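Side-chain contacts in AimR transcriptional regulator (Bacillus phage phi3T, PDB 5ZVV), which activates transcription of the phage aimX locus as a homodimer, apparently favouring lysis, and is switched off by the arbitrium peptide, which turns it into a monomer: residues 183-186 with 187-191; 174-177 with 178-181; 147-150 with 151-155. All coordinates share one frame; numbering follows the deposited sequence.

Interaction 1. Residues 183-186 with 187-191; sequences GFIK and ESFKS
With chi1 at -69°, I185 sets CG1 beside its backbone N and CG2 opposite that N. F189 carries its ring carbon CG beside its own backbone N and anti to its carbonyl carbon (chi1 -70°). The two side chains therefore leave the helix side by side and point the same way. I185 CG2 lies over one face of the F189 ring, offset toward the rim. It is 3.5 Å from F189 CE2. This is a CH-pi contact, with CG2 3.8 Å from the F189 ring centroid. The I185 carbonyl O lies over a face of the same ring. I185 O also accepts the bond from F189 N, 2.9 Å away.

The lysines pack by their carbon chains. K186 and K190 are both extended beyond CG and cross at a slant, with K186 CE 3.8 Å from K190 CE. Their ammonium groups stay apart, K186 NZ to K190 NZ 5.0 Å, and each has an acidic partner. K190 NZ forms a salt bridge with E187 OE2 at 3.3 Å, approaching on the syn side of the carboxylate. E187 is bent at chi2, which keeps its carboxylate near K190. K186 NZ pairs with E182.

G183 O receives E187 N at 3.1 Å. S188 OG turns to E84 of helix 77-88. The backbone i to i+4 bonds are those of an alpha helix, and G183 at the N-cap marks its first turn. Here it opens helix 184-203, which packs on helices 77-88, 108-124 and 145-161 in the TPR-like AimR fold.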
# COMPACT_ATOMS: atom_id res chain seq x y z
N GLY A 183 15.07 -26.82 9.89
CA GLY A 183 14.34 -27.56 10.91
C GLY A 183 12.85 -27.28 10.85
O GLY A 183 12.33 -26.75 9.87
N PHE A 184 12.19 -27.66 11.94
CA PHE A 184 10.73 -27.60 12.02
C PHE A 184 10.20 -26.19 11.81
O PHE A 184 9.28 -25.96 11.01
CB PHE A 184 10.29 -28.16 13.37
CG PHE A 184 8.85 -27.91 13.70
CD1 PHE A 184 7.86 -28.75 13.22
CD2 PHE A 184 8.49 -26.85 14.52
CE1 PHE A 184 6.53 -28.52 13.53
CE2 PHE A 184 7.17 -26.62 14.83
CZ PHE A 184 6.19 -27.46 14.34
N ILE A 185 10.78 -25.22 12.52
CA ILE A 185 10.30 -23.84 12.44
C ILE A 185 10.44 -23.30 11.02
O ILE A 185 9.52 -22.66 10.49
CB ILE A 185 11.05 -22.96 13.46
CG1 ILE A 185 10.63 -23.33 14.88
CG2 ILE A 185 10.79 -21.48 13.19
CD1 ILE A 185 9.18 -23.03 15.19
N LYS A 186 11.59 -23.55 10.39
CA LYS A 186 11.84 -23.01 9.05
C LYS A 186 10.88 -23.61 8.02
O LYS A 186 10.42 -22.91 7.12
CB LYS A 186 13.29 -23.26 8.64
CG LYS A 186 13.68 -22.63 7.31
CD LYS A 186 15.16 -22.79 7.02
CE LYS A 186 15.52 -22.24 5.65
NZ LYS A 186 16.99 -22.10 5.47
N GLU A 187 10.57 -24.90 8.15
CA GLU A 187 9.60 -25.51 7.24
C GLU A 187 8.20 -24.96 7.48
O GLU A 187 7.44 -24.73 6.53
CB GLU A 187 9.61 -27.03 7.40
CG GLU A 187 10.94 -27.67 7.05
CD GLU A 187 11.37 -27.35 5.64
OE1 GLU A 187 10.62 -27.68 4.69
OE2 GLU A 187 12.46 -26.76 5.47
N SER A 188 7.84 -24.73 8.75
CA SER A 188 6.54 -24.12 9.05
C SER A 188 6.42 -22.74 8.42
O SER A 188 5.43 -22.42 7.75
CB SER A 188 6.35 -24.05 10.57
OG SER A 188 5.01 -23.74 10.91
N PHE A 189 7.45 -21.90 8.62
CA PHE A 189 7.44 -20.57 8.02
C PHE A 189 7.39 -20.65 6.50
O PHE A 189 6.72 -19.84 5.85
CB PHE A 189 8.68 -19.79 8.48
CG PHE A 189 8.64 -19.39 9.93
CD1 PHE A 189 7.50 -19.60 10.69
CD2 PHE A 189 9.74 -18.79 10.53
CE1 PHE A 189 7.46 -19.23 12.03
CE2 PHE A 189 9.70 -18.41 11.86
CZ PHE A 189 8.56 -18.64 12.61
N LYS A 190 8.10 -21.63 5.92
CA LYS A 190 8.05 -21.83 4.48
C LYS A 190 6.62 -22.08 4.01
O LYS A 190 6.17 -21.49 3.03
CB LYS A 190 8.96 -22.98 4.07
CG LYS A 190 10.44 -22.62 3.93
CD LYS A 190 11.25 -23.83 3.48
CE LYS A 190 12.74 -23.53 3.41
NZ LYS A 190 13.52 -24.76 3.13
N SER A 191 5.90 -22.97 4.70
CA SER A 191 4.52 -23.23 4.31
C SER A 191 3.67 -21.97 4.43
O SER A 191 2.86 -21.67 3.54
CB SER A 191 3.95 -24.36 5.16
OG SER A 191 3.92 -24.02 6.53

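Interaction 2. Residues 174-177 with 178-181; sequences LLEF and DDLP
E176 leads into a 3-10 turn of F177, D178 and D179, in which D179 N bonds to E176 O at 3.1 Å and L180 N bonds to F177 O at 3.0 Å. Both are i to i+3 bonds. Each N-H sits above the plane of its carbonyl, about 60° out of it, and not on a lone pair. The turn belongs to the loop that joins helices 165-173 and 184-203 of the TPR-like fold.

The acidic side chains lie on the exposed part of the turn. E176 CB packs against the D179 carboxylate, 3.6 Å from D179 OD2. The two carboxylate planes are 43° apart. E176 bends at chi2 (-66°), and its OE2 stays 5.4 Å from D179 OD1. That spacing probably limits the repulsion between like charges.

The apolar side chains F177 and L180 turn to the protein. The F177 ring leans past L180 at a slant, meeting it neither by face nor by edge. F149 of helix 145-161 touches both residues, and L180 also packs on F189. The F177 side chain lies near a bound glycerol.

K186, from the first turn of the next helix, gives its NZ to the F177 and L180 carbonyls and so ties the loop to that helix. Within the turn, the L180 methyl CD1 lies 4.1 Å from the ring carbon F177 CD1.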
# COMPACT_ATOMS: atom_id res chain seq x y z
N LEU A 174 11.74 -8.95 2.02
CA LEU A 174 12.70 -8.79 3.10
C LEU A 174 12.93 -10.08 3.88
O LEU A 174 13.79 -10.11 4.77
CB LEU A 174 12.22 -7.69 4.06
CG LEU A 174 11.92 -6.33 3.43
CD1 LEU A 174 11.43 -5.34 4.49
CD2 LEU A 174 13.13 -5.79 2.69
N LEU A 175 12.20 -11.15 3.56
CA LEU A 175 12.33 -12.42 4.26
C LEU A 175 13.49 -13.21 3.67
O LEU A 175 13.38 -13.75 2.57
CB LEU A 175 11.03 -13.21 4.16
CG LEU A 175 9.78 -12.53 4.74
CD1 LEU A 175 8.57 -13.41 4.53
CD2 LEU A 175 9.98 -12.23 6.21
N GLU A 176 14.59 -13.28 4.41
CA GLU A 176 15.77 -14.04 4.00
C GLU A 176 15.70 -15.40 4.69
O GLU A 176 16.03 -15.52 5.88
CB GLU A 176 17.06 -13.30 4.35
CG GLU A 176 17.23 -11.96 3.64
CD GLU A 176 17.41 -12.11 2.13
OE1 GLU A 176 17.05 -11.17 1.39
OE2 GLU A 176 17.90 -13.17 1.69
N PHE A 177 15.27 -16.42 3.95
CA PHE A 177 15.19 -17.76 4.52
C PHE A 177 16.57 -18.33 4.85
O PHE A 177 16.66 -19.23 5.70
CB PHE A 177 14.46 -18.70 3.56
CG PHE A 177 12.97 -18.54 3.58
CD1 PHE A 177 12.19 -19.24 4.49
CD2 PHE A 177 12.33 -17.69 2.69
CE1 PHE A 177 10.82 -19.10 4.51
CE2 PHE A 177 10.96 -17.54 2.70
CZ PHE A 177 10.20 -18.25 3.61
N ASP A 178 17.63 -17.83 4.22
CA ASP A 178 18.97 -18.29 4.54
C ASP A 178 19.38 -17.90 5.95
O ASP A 178 20.23 -18.57 6.56
CB ASP A 178 19.98 -17.73 3.53
CG ASP A 178 19.90 -18.44 2.19
OD1 ASP A 178 19.15 -19.43 2.08
OD2 ASP A 178 20.61 -18.01 1.25
N ASP A 179 18.79 -16.83 6.50
CA ASP A 179 19.06 -16.46 7.88
C ASP A 179 18.47 -17.45 8.88
O ASP A 179 18.82 -17.39 10.06
CB ASP A 179 18.50 -15.07 8.17
CG ASP A 179 19.14 -13.99 7.32
OD1 ASP A 179 20.05 -14.32 6.53
OD2 ASP A 179 18.74 -12.82 7.45
N LEU A 180 17.60 -18.36 8.43
CA LEU A 180 16.94 -19.34 9.30
C LEU A 180 17.67 -20.67 9.24
O LEU A 180 17.95 -21.16 8.14
CB LEU A 180 15.49 -19.53 8.89
CG LEU A 180 14.54 -18.35 9.01
CD1 LEU A 180 13.18 -18.73 8.45
CD2 LEU A 180 14.43 -17.91 10.45
N PRO A 181 17.99 -21.27 10.38
CA PRO A 181 18.53 -22.63 10.35
C PRO A 181 17.47 -23.63 9.92
O PRO A 181 16.27 -23.40 10.06
CB PRO A 181 18.97 -22.87 11.80
CG PRO A 181 18.11 -21.96 12.60
CD PRO A 181 17.88 -20.74 11.75

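Interaction 3. Residues 147-150 with 151-155; sequences MLFF and SNAML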
# COMPACT_ATOMS: atom_id res chain seq x y z
N MSE A 147 12.41 -15.15 15.16
CA MSE A 147 11.49 -14.07 15.46
C MSE A 147 11.77 -12.85 14.59
O MSE A 147 10.84 -12.19 14.14
CB MSE A 147 11.52 -13.71 16.94
CG MSE A 147 10.76 -14.72 17.81
SE MSE A 147 8.97 -15.17 17.11
CE MSE A 147 9.40 -16.79 16.09
N LEU A 148 13.06 -12.59 14.32
CA LEU A 148 13.39 -11.56 13.34
C LEU A 148 12.67 -11.82 12.03
O LEU A 148 12.19 -10.89 11.36
CB LEU A 148 14.90 -11.50 13.11
CG LEU A 148 15.75 -10.76 14.15
CD1 LEU A 148 17.23 -10.96 13.86
CD2 LEU A 148 15.40 -9.28 14.18
N PHE A 149 12.56 -13.10 11.65
CA PHE A 149 11.76 -13.47 10.49
C PHE A 149 10.28 -13.23 10.76
O PHE A 149 9.60 -12.52 10.01
CB PHE A 149 12.02 -14.93 10.14
CG PHE A 149 11.37 -15.39 8.86
CD1 PHE A 149 10.05 -15.82 8.85
CD2 PHE A 149 12.08 -15.41 7.67
CE1 PHE A 149 9.45 -16.25 7.68
CE2 PHE A 149 11.49 -15.84 6.50
CZ PHE A 149 10.17 -16.26 6.51
N PHE A 150 9.76 -13.78 11.87
CA PHE A 150 8.31 -13.83 12.05
C PHE A 150 7.73 -12.46 12.35
O PHE A 150 6.60 -12.17 11.94
CB PHE A 150 7.95 -14.83 13.15
CG PHE A 150 6.48 -15.14 13.21
CD1 PHE A 150 5.90 -15.97 12.26
CD2 PHE A 150 5.68 -14.60 14.20
CE1 PHE A 150 4.55 -16.26 12.31
CE2 PHE A 150 4.33 -14.89 14.26
CZ PHE A 150 3.76 -15.72 13.31
N SER A 151 8.47 -11.61 13.05
CA SER A 151 8.00 -10.25 13.28
C SER A 151 7.79 -9.49 11.98
O SER A 151 7.10 -8.47 11.97
CB SER A 151 8.98 -9.49 14.18
OG SER A 151 10.25 -9.38 13.57
N ASN A 152 8.37 -9.97 10.87
CA ASN A 152 8.08 -9.41 9.56
C ASN A 152 7.04 -10.21 8.79
O ASN A 152 6.12 -9.62 8.21
CB ASN A 152 9.37 -9.31 8.74
CG ASN A 152 10.27 -8.18 9.21
OD1 ASN A 152 9.99 -7.01 8.95
ND2 ASN A 152 11.33 -8.52 9.92
N ALA A 153 7.14 -11.54 8.81
CA ALA A 153 6.18 -12.37 8.09
C ALA A 153 4.76 -12.18 8.62
O ALA A 153 3.79 -12.25 7.85
CB ALA A 153 6.58 -13.84 8.19
N MSE A 154 4.61 -11.92 9.92
CA MSE A 154 3.30 -11.73 10.53
C MSE A 154 2.61 -10.49 9.99
O MSE A 154 1.39 -10.38 10.03
CB MSE A 154 3.42 -11.65 12.05
CG MSE A 154 3.98 -10.32 12.54
SE MSE A 154 4.18 -10.29 14.48
CE MSE A 154 4.49 -8.38 14.75
N LEU A 155 3.41 -9.53 9.52
CA LEU A 155 2.84 -8.31 8.97
C LEU A 155 2.06 -8.59 7.69
O LEU A 155 1.14 -7.84 7.35
CB LEU A 155 3.94 -7.29 8.69
CG LEU A 155 4.71 -6.75 9.90
CD1 LEU A 155 5.72 -5.69 9.47
CD2 LEU A 155 3.76 -6.19 10.95
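M147 and S151, one turn apart in helix 145-161, are joined by two hydrogen bonds. The helix is an alpha helix of the TPR-like fold. M147 O accepts S151 N at 2.7 Å, in the carbonyl plane, and S151 OG at 2.9 Å. The hydroxyl reaches back because OG stands between the backbone N and the carbonyl carbon (chi1 62°). The hydroxyl of this buried serine thus gives its hydrogen to its own helix.

N152 makes the other side-chain bond. Its ND2 gives a hydrogen to L148 O at 2.9 Å, with that oxygen close to the amide plane. The approach is nearly straight onto the carbonyl (C=O...N angle 173°). The amide takes up a carbonyl that N152 N does not use. N152 N bonds instead to F149 O, which also accepts A153 N, and the helix is kinked here.

The apolar contacts are made by two phenylalanines. F149 CE1 lies 3.8 Å from A153 CB. F149 also meets F189, while F150 stacks with Y117 and has H120 edge-to-face. M147 and M154 are selenomethionines, with selenium in place of sulfur in this labelled protein. M147 packs against helix 108-124. L155 reaches N131 of the second subunit.

F150 and M154 cross at about a right angle. The M154 selenium makes an oblique Met-aromatic contact, 5.4 Å from the F150 ring centroid. M154 CB sits over one face of that ring, 4.0 Å from F150 CE2.

Overall arrangement
The three contacts lie in series along the chain and meet in one region. Interaction 3 is buried, interaction 1 partly buried and interaction 2 at the surface. Interactions 1 and 3 each sit within one helix, 184-203 and 145-161. They rely mostly on i to i+4 bonds, with one i to i+3 bond at the kink in interaction 3. Interaction 2 is a 3-10 turn with i to i+3 bonds. Charged groups mark interactions 1 and 2, while interaction 3 pairs aromatic and selenium-bearing side chains with polar groups bonded to the backbone. F149 links all three: F149 CD1 is 3.4 Å from F189 CD2, and F149 CZ is 3.5 Å from F177 CZ.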